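Local coordinates for 2L protein (PDB 3IT8) that probably binds tumour necrosis factor, using an MHC class I-like fold in which a helix-covered platform is joined to an Ig-like domain, at residues G96-G101 and D211-W216; P179-P184 and H285-A290. One frame throughout, in Å; residues are numbered along the deposited sequence.

The two contacts have centres about 11 Å apart and share the Ig-like domain, but they differ in burial and in what they join to it. Contact 1 is mostly buried: residues at the tail of platform strand 90-100 meet the chain leading into strand 213-218, and a hydroxyl-carboxylate hydrogen bond lies beside a small apolar patch. Contact 2 lies at the surface, where the linker after helix 148-174 passes the loop between strands 279-284 and 291-293; no hydrogen bond crosses it, and it rests on threonine, proline and leucine packing. The two meet at the chain start, where Ile1 N is hydrogen-bonded to Asp211 OD2 of contact 1 and Asp286 OD2 of contact 2.

Contact 1. Residues G96-G101 and D211-W216; sequences GCYETG and DVITKW
Thr100 and Asp211 meet alongside one another, their side chains running past each other in opposite senses, so that the hydroxyl of one arrives beside the carboxylate of the other. Thr100 OG1 donates over 3.1 Å to Asp211 OD2, which accepts through its anti lone pair, the one turned away from OD1. A chi1 of 48° places the Asp211 carboxylate between its own backbone N and carbonyl carbon, with OD2 directed at the threonine. The same oxygen is also hydrogen-bonded to Ile1 N, so two donors grip it; if that amino group is charged, it would probably stabilise the carboxylate as an anion.

The other branch of Thr100 does the apolar work. With OG1 beside the backbone N (chi1 -54°), CG2 is carried anti to that nitrogen and lies over the backbone of 211-213, 3.9 Å from Val212 CA. The same methyl also meets Ile213, Thr100 CG2 to Ile213 CG1 being 4.1 Å. This is the junction of an MHC class I-like fold: strand 90-100 belongs to the eight-stranded antiparallel platform, and strand 213-218 to the smaller sheet of the Ig-like domain beneath it. Tyr98 and Thr100 point from the platform toward that domain, whereas Cys97 and Glu99 touch helix 148-174 on the other face. Beyond the two segments, the Glu99 carboxylate is paired with basic side chains on the chain of another protein.

Ile213 extends its CG1 branch toward the tyrosine, and its tip CD1 approaches the Tyr98 ring obliquely, 4.3 Å from CE1. Val212, pointing away from the platform strand, packs on Leu265 of strand 263-271.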
ATOM      1  N   GLY D  96      18.020  28.355  11.358  1.00 29.38           N
ATOM      2  CA  GLY D  96      17.285  28.654  10.144  1.00 29.38           C
ATOM      3  C   GLY D  96      17.362  27.510   9.151  1.00 29.38           C
ATOM      4  O   GLY D  96      17.842  26.421   9.481  1.00 29.38           O
ATOM      5  N   CYS D  97      16.887  27.730   7.936  1.00 40.47           N
ATOM      6  CA  CYS D  97      16.917  26.674   6.929  1.00 40.47           C
ATOM      7  C   CYS D  97      17.113  27.238   5.528  1.00 40.47           C
ATOM      8  O   CYS D  97      17.177  28.458   5.341  1.00 40.47           O
ATOM      9  CB  CYS D  97      15.630  25.844   6.963  1.00 28.30           C
ATOM     10  SG  CYS D  97      14.167  26.669   6.269  1.00 47.07           S
ATOM     11  N   TYR D  98      17.199  26.348   4.543  1.00 28.97           N
ATOM     12  CA  TYR D  98      17.427  26.768   3.172  1.00 28.97           C
ATOM     13  C   TYR D  98      16.959  25.752   2.146  1.00 28.97           C
ATOM     14  O   TYR D  98      16.894  24.556   2.416  1.00 28.97           O
ATOM     15  CB  TYR D  98      18.918  27.011   2.955  1.00 40.75           C
ATOM     16  CG  TYR D  98      19.740  25.758   3.121  1.00 31.10           C
ATOM     17  CD1 TYR D  98      19.996  24.916   2.037  1.00 31.10           C
ATOM     18  CD2 TYR D  98      20.226  25.387   4.375  1.00 31.10           C
ATOM     19  CE1 TYR D  98      20.721  23.730   2.202  1.00 31.10           C
ATOM     20  CE2 TYR D  98      20.945  24.212   4.554  1.00 31.10           C
ATOM     21  CZ  TYR D  98      21.189  23.385   3.468  1.00 31.10           C
ATOM     22  OH  TYR D  98      21.870  22.206   3.667  1.00 31.10           O
ATOM     23  N   GLU D  99      16.644  26.274   0.966  1.00 55.92           N
ATOM     24  CA  GLU D  99      16.232  25.501  -0.183  1.00 55.92           C
ATOM     25  C   GLU D  99      17.016  26.150  -1.317  1.00 55.92           C
ATOM     26  O   GLU D  99      16.500  26.994  -2.038  1.00 55.92           O
ATOM     27  CB  GLU D  99      14.735  25.636  -0.421  1.00122.89           C
ATOM     28  CG  GLU D  99      13.996  24.343  -0.191  1.00 76.51           C
ATOM     29  CD  GLU D  99      12.533  24.407  -0.603  1.00 76.51           C
ATOM     30  OE1 GLU D  99      12.250  24.752  -1.775  1.00 76.51           O
ATOM     31  OE2 GLU D  99      11.660  24.101   0.242  1.00 76.51           O
ATOM     32  N   THR D 100      18.290  25.779  -1.426  1.00 42.87           N
ATOM     33  CA  THR D 100      19.206  26.289  -2.449  1.00 42.87           C
ATOM     34  C   THR D 100      19.214  25.309  -3.623  1.00 42.87           C
ATOM     35  O   THR D 100      19.951  24.325  -3.604  1.00 42.87           O
ATOM     36  CB  THR D 100      20.630  26.386  -1.883  1.00 48.74           C
ATOM     37  OG1 THR D 100      20.603  27.156  -0.676  1.00 48.74           O
ATOM     38  CG2 THR D 100      21.565  27.047  -2.876  1.00 48.74           C
ATOM     39  N   GLY D 101      18.404  25.572  -4.644  1.00 46.77           N
ATOM     40  CA  GLY D 101      18.342  24.647  -5.760  1.00 46.77           C
ATOM     41  C   GLY D 101      17.817  23.309  -5.260  1.00 46.77           C
ATOM     42  O   GLY D 101      16.794  23.255  -4.572  1.00 46.77           O
ATOM     43  N   ASP D 211      21.735  32.910  -1.811  1.00 41.00           N
ATOM     44  CA  ASP D 211      22.214  31.602  -1.386  1.00 40.85           C
ATOM     45  C   ASP D 211      22.672  30.790  -2.593  1.00 44.39           C
ATOM     46  O   ASP D 211      21.921  30.578  -3.554  1.00 40.89           O
ATOM     47  CB  ASP D 211      21.125  30.838  -0.610  1.00 70.49           C
ATOM     48  CG  ASP D 211      19.759  30.856  -1.307  1.00 64.70           C
ATOM     49  OD1 ASP D 211      19.225  31.960  -1.570  1.00 64.70           O
ATOM     50  OD2 ASP D 211      19.210  29.762  -1.574  1.00 64.70           O
ATOM     51  N   VAL D 212      23.921  30.350  -2.548  1.00 41.92           N
ATOM     52  CA  VAL D 212      24.485  29.549  -3.619  1.00 44.24           C
ATOM     53  C   VAL D 212      25.401  28.550  -2.983  1.00 51.58           C
ATOM     54  O   VAL D 212      26.087  28.853  -2.013  1.00 43.32           O
ATOM     55  CB  VAL D 212      25.303  30.396  -4.619  1.00 61.17           C
ATOM     56  CG1 VAL D 212      26.246  29.512  -5.400  1.00 39.56           C
ATOM     57  CG2 VAL D 212      24.373  31.073  -5.586  1.00 39.56           C
ATOM     58  N   ILE D 213      25.386  27.340  -3.512  1.00 53.17           N
ATOM     59  CA  ILE D 213      26.259  26.311  -3.002  1.00 47.22           C
ATOM     60  C   ILE D 213      26.938  25.665  -4.177  1.00 53.98           C
ATOM     61  O   ILE D 213      26.356  25.502  -5.250  1.00 54.75           O
ATOM     62  CB  ILE D 213      25.507  25.269  -2.170  1.00 74.08           C
ATOM     63  CG1 ILE D 213      24.995  25.925  -0.886  1.00 50.52           C
ATOM     64  CG2 ILE D 213      26.439  24.125  -1.821  1.00 50.52           C
ATOM     65  CD1 ILE D 213      24.221  25.008   0.017  1.00 50.52           C
ATOM     66  N   THR D 214      28.182  25.292  -3.952  1.00 36.67           N
ATOM     67  CA  THR D 214      28.999  24.720  -4.983  1.00 44.95           C
ATOM     68  C   THR D 214      29.600  23.390  -4.548  1.00 53.93           C
ATOM     69  O   THR D 214      30.061  23.240  -3.405  1.00 53.17           O
ATOM     70  CB  THR D 214      30.107  25.726  -5.329  1.00 57.60           C
ATOM     71  OG1 THR D 214      30.293  25.754  -6.734  1.00 45.28           O
ATOM     72  CG2 THR D 214      31.413  25.353  -4.667  1.00 45.28           C
ATOM     73  N   LYS D 215      29.581  22.426  -5.467  1.00 46.27           N
ATOM     74  CA  LYS D 215      30.154  21.099  -5.224  1.00 49.47           C
ATOM     75  C   LYS D 215      31.168  20.741  -6.299  1.00 52.17           C
ATOM     76  O   LYS D 215      30.897  20.866  -7.492  1.00 52.48           O
ATOM     77  CB  LYS D 215      29.067  20.013  -5.200  1.00 57.52           C
ATOM     78  CG  LYS D 215      28.191  20.035  -3.981  1.00 48.53           C
ATOM     79  CD  LYS D 215      27.307  18.816  -3.891  1.00 48.53           C
ATOM     80  CE  LYS D 215      26.602  18.797  -2.542  1.00 48.53           C
ATOM     81  NZ  LYS D 215      25.973  17.478  -2.229  1.00 48.53           N
ATOM     82  N   TRP D 216      32.343  20.309  -5.862  1.00 49.52           N
ATOM     83  CA  TRP D 216      33.390  19.888  -6.786  1.00 49.58           C
ATOM     84  C   TRP D 216      33.418  18.365  -6.840  1.00 51.53           C
ATOM     85  O   TRP D 216      33.689  17.699  -5.837  1.00 51.72           O
ATOM     86  CB  TRP D 216      34.757  20.425  -6.353  1.00 78.20           C
ATOM     87  CG  TRP D 216      34.864  21.894  -6.513  1.00 58.12           C
ATOM     88  CD1 TRP D 216      34.552  22.837  -5.588  1.00 58.12           C
ATOM     89  CD2 TRP D 216      35.251  22.602  -7.699  1.00 58.12           C
ATOM     90  NE1 TRP D 216      34.721  24.095  -6.117  1.00 58.12           N
ATOM     91  CE2 TRP D 216      35.149  23.980  -7.414  1.00 58.12           C
ATOM     92  CE3 TRP D 216      35.672  22.207  -8.975  1.00 58.12           C
ATOM     93  CZ2 TRP D 216      35.457  24.970  -8.359  1.00 58.12           C
ATOM     94  CZ3 TRP D 216      35.976  23.192  -9.916  1.00 58.12           C
ATOM     95  CH2 TRP D 216      35.867  24.557  -9.601  1.00 58.12           C
TER

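Contact 2. Residues P179-P184 and H285-A290; sequences PKDTTP and HDTLEA
Thr183, Pro184, Thr287 and Leu288 form the close-packed half of this surface contact, where the linker from helix 148-174 enters the Ig-like fold and passes the loop between strands 279-284 and 291-293. Thr287 lies against the linker: its CB faces Thr183 OG1, and its side chain slides past Pro184 in the opposite direction, although the exact placement of its hydroxyl is doubtful. Leu288 and Pro184 reach toward each other, with Leu288 CD1 3.6 Å from Pro184 CD. Thr183 crosses the leucine obliquely, its CG2 lying against CD1. Pro184 also rests on Val204 and Phe207, and Leu288 on Val283, which joins the patch to the domain's strands.

Toward Asp181 the fit is looser and lies at the surface; Thr183, too, sits at the solvent rim. The Asp181 and Asp286 side chains cross at about a right angle, their carboxylate planes 33° apart, and Asp181 OD2 comes within 4.3 Å of Asp286 OD2. These like charges probably repel mildly, although Asp286 OD2 is hydrogen-bonded to Ile1 N. Asp181 CB lies 4.0 Å from the methyl Thr287 CG2.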
ATOM      1  N   PRO D 179      13.339  41.392  -4.622  1.00 42.77           N
ATOM      2  CA  PRO D 179      14.080  41.213  -5.877  1.00 42.77           C
ATOM      3  C   PRO D 179      13.655  39.954  -6.608  1.00 42.77           C
ATOM      4  O   PRO D 179      13.477  38.906  -5.986  1.00 42.77           O
ATOM      5  CB  PRO D 179      15.529  41.145  -5.419  1.00170.77           C
ATOM      6  CG  PRO D 179      15.544  42.062  -4.296  1.00 26.79           C
ATOM      7  CD  PRO D 179      14.272  41.695  -3.529  1.00 26.79           C
ATOM      8  N   LYS D 180      13.475  40.060  -7.925  1.00 54.39           N
ATOM      9  CA  LYS D 180      13.077  38.916  -8.735  1.00 55.01           C
ATOM     10  C   LYS D 180      14.255  37.946  -8.885  1.00 54.08           C
ATOM     11  O   LYS D 180      15.419  38.327  -8.751  1.00 52.17           O
ATOM     12  CB  LYS D 180      12.633  39.385 -10.116  1.00119.64           C
ATOM     13  CG  LYS D 180      13.745  40.077 -10.879  1.00 91.18           C
ATOM     14  CD  LYS D 180      13.457  40.116 -12.365  1.00 91.18           C
ATOM     15  CE  LYS D 180      14.667  40.610 -13.143  1.00 91.18           C
ATOM     16  NZ  LYS D 180      14.433  40.540 -14.614  1.00 91.18           N
ATOM     17  N   ASP D 181      13.952  36.686  -9.159  1.00 64.83           N
ATOM     18  CA  ASP D 181      15.003  35.696  -9.344  1.00 64.29           C
ATOM     19  C   ASP D 181      15.859  36.099 -10.535  1.00 68.14           C
ATOM     20  O   ASP D 181      15.360  36.622 -11.534  1.00 67.79           O
ATOM     21  CB  ASP D 181      14.390  34.315  -9.587  1.00142.85           C
ATOM     22  CG  ASP D 181      14.121  33.565  -8.301  1.00110.44           C
ATOM     23  OD1 ASP D 181      13.688  34.194  -7.317  1.00110.44           O
ATOM     24  OD2 ASP D 181      14.333  32.339  -8.273  1.00110.44           O
ATOM     25  N   THR D 182      17.157  35.864 -10.421  1.00 32.41           N
ATOM     26  CA  THR D 182      18.075  36.191 -11.503  1.00 32.13           C
ATOM     27  C   THR D 182      19.116  35.094 -11.705  1.00 38.57           C
ATOM     28  O   THR D 182      19.899  34.783 -10.803  1.00 35.93           O
ATOM     29  CB  THR D 182      18.774  37.521 -11.235  1.00 64.56           C
ATOM     30  OG1 THR D 182      17.826  38.576 -11.429  1.00 50.46           O
ATOM     31  CG2 THR D 182      19.979  37.708 -12.156  1.00 50.46           C
ATOM     32  N   THR D 183      19.115  34.513 -12.906  1.00 52.97           N
ATOM     33  CA  THR D 183      20.037  33.437 -13.229  1.00 52.76           C
ATOM     34  C   THR D 183      21.451  33.920 -13.455  1.00 53.62           C
ATOM     35  O   THR D 183      21.686  34.870 -14.173  1.00 54.97           O
ATOM     36  CB  THR D 183      19.582  32.693 -14.455  1.00 60.53           C
ATOM     37  OG1 THR D 183      18.183  32.409 -14.332  1.00 49.89           O
ATOM     38  CG2 THR D 183      20.360  31.402 -14.583  1.00 49.89           C
ATOM     39  N   PRO D 184      22.420  33.251 -12.843  1.00 48.87           N
ATOM     40  CA  PRO D 184      23.820  33.632 -12.982  1.00 48.45           C
ATOM     41  C   PRO D 184      24.501  33.108 -14.242  1.00 48.49           C
ATOM     42  O   PRO D 184      23.934  32.312 -14.990  1.00 49.12           O
ATOM     43  CB  PRO D 184      24.441  33.037 -11.734  1.00 49.72           C
ATOM     44  CG  PRO D 184      23.737  31.717 -11.665  1.00 40.86           C
ATOM     45  CD  PRO D 184      22.285  32.107 -11.924  1.00 40.86           C
ATOM     46  N   HIS D 285      21.604  26.506  -7.255  1.00 39.12           N
ATOM     47  CA  HIS D 285      20.939  27.790  -7.081  1.00 40.19           C
ATOM     48  C   HIS D 285      19.453  27.663  -7.442  1.00 44.50           C
ATOM     49  O   HIS D 285      19.063  26.727  -8.132  1.00 46.72           O
ATOM     50  CB  HIS D 285      21.601  28.826  -7.971  1.00 66.35           C
ATOM     51  CG  HIS D 285      21.015  30.188  -7.837  1.00 42.72           C
ATOM     52  ND1 HIS D 285      21.325  31.030  -6.796  1.00 42.72           N
ATOM     53  CD2 HIS D 285      20.107  30.843  -8.594  1.00 42.72           C
ATOM     54  CE1 HIS D 285      20.632  32.147  -6.915  1.00 42.72           C
ATOM     55  NE2 HIS D 285      19.883  32.059  -7.997  1.00 42.72           N
ATOM     56  N   ASP D 286      18.628  28.597  -6.974  1.00 50.04           N
ATOM     57  CA  ASP D 286      17.193  28.547  -7.257  1.00 51.95           C
ATOM     58  C   ASP D 286      16.912  28.472  -8.752  1.00 53.29           C
ATOM     59  O   ASP D 286      16.085  27.678  -9.199  1.00 56.85           O
ATOM     60  CB  ASP D 286      16.490  29.745  -6.621  1.00 99.53           C
ATOM     61  CG  ASP D 286      16.134  29.500  -5.162  1.00 70.49           C
ATOM     62  OD1 ASP D 286      16.766  28.613  -4.541  1.00 70.49           O
ATOM     63  OD2 ASP D 286      15.227  30.198  -4.641  1.00 70.49           O
ATOM     64  N   THR D 287      17.589  29.306  -9.527  1.00 68.43           N
ATOM     65  CA  THR D 287      17.446  29.264 -10.974  1.00 65.78           C
ATOM     66  C   THR D 287      18.385  28.105 -11.288  1.00 71.55           C
ATOM     67  O   THR D 287      19.386  27.951 -10.602  1.00 71.89           O
ATOM     68  CB  THR D 287      17.945  30.577 -11.609  1.00 46.08           C
ATOM     69  OG1 THR D 287      19.346  30.745 -11.368  1.00 31.89           O
ATOM     70  CG2 THR D 287      17.202  31.766 -10.989  1.00 31.89           C
ATOM     71  N   LEU D 288      18.085  27.289 -12.288  1.00 59.06           N
ATOM     72  CA  LEU D 288      18.925  26.112 -12.590  1.00 61.08           C
ATOM     73  C   LEU D 288      19.144  25.210 -11.372  1.00 71.03           C
ATOM     74  O   LEU D 288      20.213  25.225 -10.785  1.00 69.25           O
ATOM     75  CB  LEU D 288      20.302  26.511 -13.190  1.00 82.33           C
ATOM     76  CG  LEU D 288      21.532  27.343 -12.712  1.00 62.33           C
ATOM     77  CD1 LEU D 288      21.159  28.795 -12.651  1.00 62.33           C
ATOM     78  CD2 LEU D 288      22.105  26.873 -11.395  1.00 62.33           C
ATOM     79  N   GLU D 289      18.135  24.420 -11.001  1.00 68.22           N
ATOM     80  CA  GLU D 289      18.215  23.520  -9.838  1.00 68.22           C
ATOM     81  C   GLU D 289      19.633  23.026  -9.507  1.00 68.22           C
ATOM     82  O   GLU D 289      20.055  23.040  -8.352  1.00 68.22           O
ATOM     83  CB  GLU D 289      17.274  22.327 -10.030  1.00197.93           C
ATOM     84  CG  GLU D 289      15.797  22.707 -10.064  1.00121.29           C
ATOM     85  CD  GLU D 289      14.876  21.493 -10.113  1.00121.29           C
ATOM     86  OE1 GLU D 289      14.996  20.687 -11.062  1.00121.29           O
ATOM     87  OE2 GLU D 289      14.030  21.346  -9.201  1.00121.29           O
ATOM     88  N   ALA D 290      20.368  22.596 -10.521  1.00 68.31           N
ATOM     89  CA  ALA D 290      21.738  22.140 -10.319  1.00 66.53           C
ATOM     90  C   ALA D 290      22.402  21.889 -11.666  1.00 62.52           C
ATOM     91  O   ALA D 290      22.079  20.917 -12.351  1.00 59.93           O
ATOM     92  CB  ALA D 290      21.761  20.881  -9.487  1.00 35.92           C
TER